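Local atomic coordinates of endoglucanase (Ruminococcus champanellensis, PDB entry 6WQV), a protein that probably hydrolyses internal beta-1,4 linkages of cellulose and related plant polysaccharides, as a broad-specificity endoglucanase of glycoside hydrolase family 5. Residues I63-V66 and K67-G70; G201-A204 and I205-L208. One frame throughout, in Å; residues are numbered along the deposited sequence.

Overall arrangement
From the N terminus, the chain forms an eight-stranded parallel barrel whose strands follow one another round the wall in sequence order. Contact 1 (I63-V66 and K67-G70) comes first, covering the last two turns of helix 60-68 and the exit toward strand 73-76; it sets this helix against strand 26-29. Contact 2 opens much later, after helix 179-197: G201-A204 and I205-L208 make the turn into strand 208-211, and R206 reaches strand 157-160. Neither closes a loop, since the two segments of each run on without a gap. The contacts lie in series, neither nested nor crossing; the centres of contact 1 and contact 2 are about 27 Å apart. Each belongs to a separate helix-to-strand connection of the TIM barrel.

Contact 1: I63-V66 and K67-G70; sequences IDKV and KEGG
K65 and E68, one helical turn apart, slant their side chains across one another and are joined by a salt bridge, with K65 NZ 3.2 Å from E68 OE2. The ammonium comes from above the carboxylate, 41° out of its plane. K65 reaches it by a bend at chi2 (67°) in an otherwise extended chain, which also brings its CD to 3.9 Å from E68 OE2. The same lysine touches L336 of strand 336-337. Here helix 60-68, an outer helix of the TIM barrel, comes to its end: E68 N bonds to D64 O at 2.9 Å and K67 N to I63 O at 3.0 Å, both nearly straight at 165°. G69 N then bonds to K65 O and, weakly, to V66 O, while G70 N returns to K67 O. With its positive phi, G70 completes a Schellman motif. I63 and V66 turn to the buried side, where both meet W27 of strand 26-29. K67 leaves the turn fully extended, and its NZ bonds to N110 O; D64 OD1 is held by K60 and by N110 ND2.

Contact 2: G201-A204 and I205-L208; sequences GNNA and IRCL
The backbone at N202-A204 coils like a helix but lacks its regular bonds, making two successive turns: A204 N bonds to G201 O, then I205 N to N202 O at 3.1 Å. I205 CG1 approaches N202 O to 3.7 Å. The side chains of N203 and R206 run alongside each other in the same direction. R206 grips N203 side-on, NE at 2.8 Å and NH2 at 3.0 Å from the one atom OD1, which lies almost in the guanidinium plane although the amide plane is turned 77° from it. A bend at chi3 (-48°) in R206 turns the guanidinium toward N203, while N202 CB comes to 3.6 Å from R206 NH2. Outside the turn, NH2 also bonds to Y153 O, and NH1 to the carbonyls of D154, in the approach to strand 157-160, and L157, at its start; N203 ND2 bonds to T199 OG1 and A147 O. The buried guanidinium is thus met by neutral oxygens, whose dipoles probably help to stabilise its charge, and the two-nitrogen grip, with the bonds to Y153, D154 and L157, probably restricts its rotation ahead of strand 208-211.

Contact 1: I63-V66 and K67-G70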
loop_
_atom_site.group_PDB
_atom_site.type_symbol
_atom_site.label_atom_id
_atom_site.label_comp_id
_atom_site.label_asym_id
_atom_site.label_seq_id
_atom_site.Cartn_x
_atom_site.Cartn_y
_atom_site.Cartn_z
ATOM N N ILE A 63 11.462 6.793 -11.343
ATOM C CA ILE A 63 10.145 7.375 -11.091
ATOM C C ILE A 63 9.696 8.208 -12.287
ATOM O O ILE A 63 8.511 8.213 -12.644
ATOM C CB ILE A 63 10.161 8.187 -9.782
ATOM C CG1 ILE A 63 10.612 7.323 -8.601
ATOM C CG2 ILE A 63 8.782 8.768 -9.499
ATOM C CD1 ILE A 63 9.843 6.055 -8.443
ATOM N N ASP A 64 10.636 8.917 -12.939
ATOM C CA ASP A 64 10.300 9.609 -14.182
ATOM C C ASP A 64 9.703 8.636 -15.203
ATOM O O ASP A 64 8.770 8.976 -15.943
ATOM C CB ASP A 64 11.545 10.238 -14.824
ATOM C CG ASP A 64 12.118 11.417 -14.053
ATOM O OD1 ASP A 64 11.506 11.888 -13.075
ATOM O OD2 ASP A 64 13.210 11.889 -14.459
ATOM N N LYS A 65 10.291 7.439 -15.309
ATOM C CA LYS A 65 9.811 6.438 -16.258
ATOM C C LYS A 65 8.425 5.924 -15.884
ATOM O O LYS A 65 7.574 5.719 -16.758
ATOM C CB LYS A 65 10.820 5.289 -16.334
ATOM C CG LYS A 65 10.475 4.203 -17.331
ATOM C CD LYS A 65 10.538 4.702 -18.758
ATOM C CE LYS A 65 10.414 3.532 -19.716
ATOM N NZ LYS A 65 10.578 3.955 -21.122
ATOM N N VAL A 66 8.186 5.700 -14.591
ATOM C CA VAL A 66 6.854 5.327 -14.120
ATOM C C VAL A 66 5.817 6.361 -14.556
ATOM O O VAL A 66 4.754 6.013 -15.075
ATOM C CB VAL A 66 6.897 5.128 -12.597
ATOM C CG1 VAL A 66 5.509 4.991 -12.015
ATOM C CG2 VAL A 66 7.763 3.906 -12.260
ATOM N N LYS A 67 6.121 7.650 -14.374
ATOM C CA LYS A 67 5.190 8.695 -14.805
ATOM C C LYS A 67 4.992 8.678 -16.320
ATOM O O LYS A 67 3.859 8.760 -16.815
ATOM C CB LYS A 67 5.679 10.064 -14.322
ATOM C CG LYS A 67 4.750 11.219 -14.682
ATOM C CD LYS A 67 5.280 12.556 -14.175
ATOM C CE LYS A 67 4.421 13.706 -14.705
ATOM N NZ LYS A 67 4.802 15.040 -14.153
ATOM N N GLU A 68 6.095 8.573 -17.077
ATOM C CA GLU A 68 6.014 8.496 -18.532
ATOM C C GLU A 68 5.129 7.348 -18.993
ATOM O O GLU A 68 4.433 7.468 -20.007
ATOM C CB GLU A 68 7.426 8.320 -19.099
ATOM C CG GLU A 68 7.557 8.238 -20.611
ATOM C CD GLU A 68 8.934 7.718 -21.024
ATOM O OE1 GLU A 68 9.949 8.296 -20.582
ATOM O OE2 GLU A 68 9.004 6.712 -21.764
ATOM N N GLY A 69 5.128 6.237 -18.263
ATOM C CA GLY A 69 4.321 5.106 -18.666
ATOM C C GLY A 69 2.837 5.271 -18.425
ATOM O O GLY A 69 2.056 4.441 -18.901
ATOM N N GLY A 70 2.432 6.314 -17.708
ATOM C CA GLY A 70 1.024 6.620 -17.529
ATOM C C GLY A 70 0.553 6.621 -16.092
ATOM O O GLY A 70 -0.628 6.912 -15.853
#

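Contact 2: G201-A204 and I205-L208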
loop_
_atom_site.group_PDB
_atom_site.type_symbol
_atom_site.label_atom_id
_atom_site.label_comp_id
_atom_site.label_asym_id
_atom_site.label_seq_id
_atom_site.Cartn_x
_atom_site.Cartn_y
_atom_site.Cartn_z
ATOM N N GLY A 201 -1.209 21.636 11.416
ATOM C CA GLY A 201 -0.712 22.101 10.130
ATOM C C GLY A 201 -1.400 21.390 8.982
ATOM O O GLY A 201 -2.602 21.095 9.027
ATOM N N ASN A 202 -0.632 21.114 7.926
ATOM C CA ASN A 202 -1.192 20.408 6.780
ATOM C C ASN A 202 -1.669 19.012 7.168
ATOM O O ASN A 202 -2.561 18.456 6.515
ATOM C CB ASN A 202 -0.158 20.306 5.651
ATOM C CG ASN A 202 0.059 21.626 4.915
ATOM O OD1 ASN A 202 -0.541 22.656 5.235
ATOM N ND2 ASN A 202 0.939 21.593 3.913
ATOM N N ASN A 203 -1.091 18.425 8.221
ATOM C CA ASN A 203 -1.539 17.113 8.659
ATOM C C ASN A 203 -2.946 17.138 9.243
ATOM O O ASN A 203 -3.562 16.074 9.375
ATOM C CB ASN A 203 -0.580 16.500 9.682
ATOM C CG ASN A 203 0.739 16.076 9.074
ATOM O OD1 ASN A 203 0.863 15.876 7.854
ATOM N ND2 ASN A 203 1.739 15.918 9.921
ATOM N N ALA A 204 -3.465 18.313 9.595
ATOM C CA ALA A 204 -4.840 18.411 10.058
ATOM C C ALA A 204 -5.845 18.095 8.965
ATOM O O ALA A 204 -6.962 17.667 9.282
ATOM C CB ALA A 204 -5.108 19.817 10.597
ATOM N N ILE A 205 -5.474 18.276 7.693
ATOM C CA ILE A 205 -6.416 18.081 6.594
ATOM C C ILE A 205 -5.873 17.136 5.527
ATOM O O ILE A 205 -6.440 17.033 4.433
ATOM C CB ILE A 205 -6.840 19.425 5.969
ATOM C CG1 ILE A 205 -5.615 20.229 5.512
ATOM C CG2 ILE A 205 -7.668 20.240 6.942
ATOM C CD1 ILE A 205 -5.930 21.351 4.534
ATOM N N ARG A 206 -4.791 16.435 5.837
ATOM C CA ARG A 206 -4.264 15.424 4.928
ATOM C C ARG A 206 -5.207 14.225 4.839
ATOM O O ARG A 206 -5.794 13.800 5.835
ATOM C CB ARG A 206 -2.902 14.950 5.438
ATOM C CG ARG A 206 -2.134 14.047 4.475
ATOM C CD ARG A 206 -0.714 13.728 4.961
ATOM N NE ARG A 206 -0.025 14.944 5.385
ATOM C CZ ARG A 206 0.445 15.883 4.564
ATOM N NH1 ARG A 206 0.333 15.751 3.250
ATOM N NH2 ARG A 206 1.029 16.963 5.070
ATOM N N CYS A 207 -5.342 13.658 3.644
ATOM C CA CYS A 207 -6.067 12.404 3.509
ATOM C C CYS A 207 -5.215 11.249 4.023
ATOM O O CYS A 207 -3.995 11.205 3.817
ATOM C CB CYS A 207 -6.470 12.166 2.056
ATOM S SG CYS A 207 -7.827 13.217 1.520
ATOM N N LEU A 208 -5.864 10.305 4.709
ATOM C CA LEU A 208 -5.195 9.177 5.333
ATOM C C LEU A 208 -5.862 7.880 4.892
ATOM O O LEU A 208 -7.073 7.832 4.669
ATOM C CB LEU A 208 -5.290 9.294 6.850
ATOM C CG LEU A 208 -4.876 10.628 7.477
ATOM C CD1 LEU A 208 -5.138 10.573 8.983
ATOM C CD2 LEU A 208 -3.436 10.954 7.173
#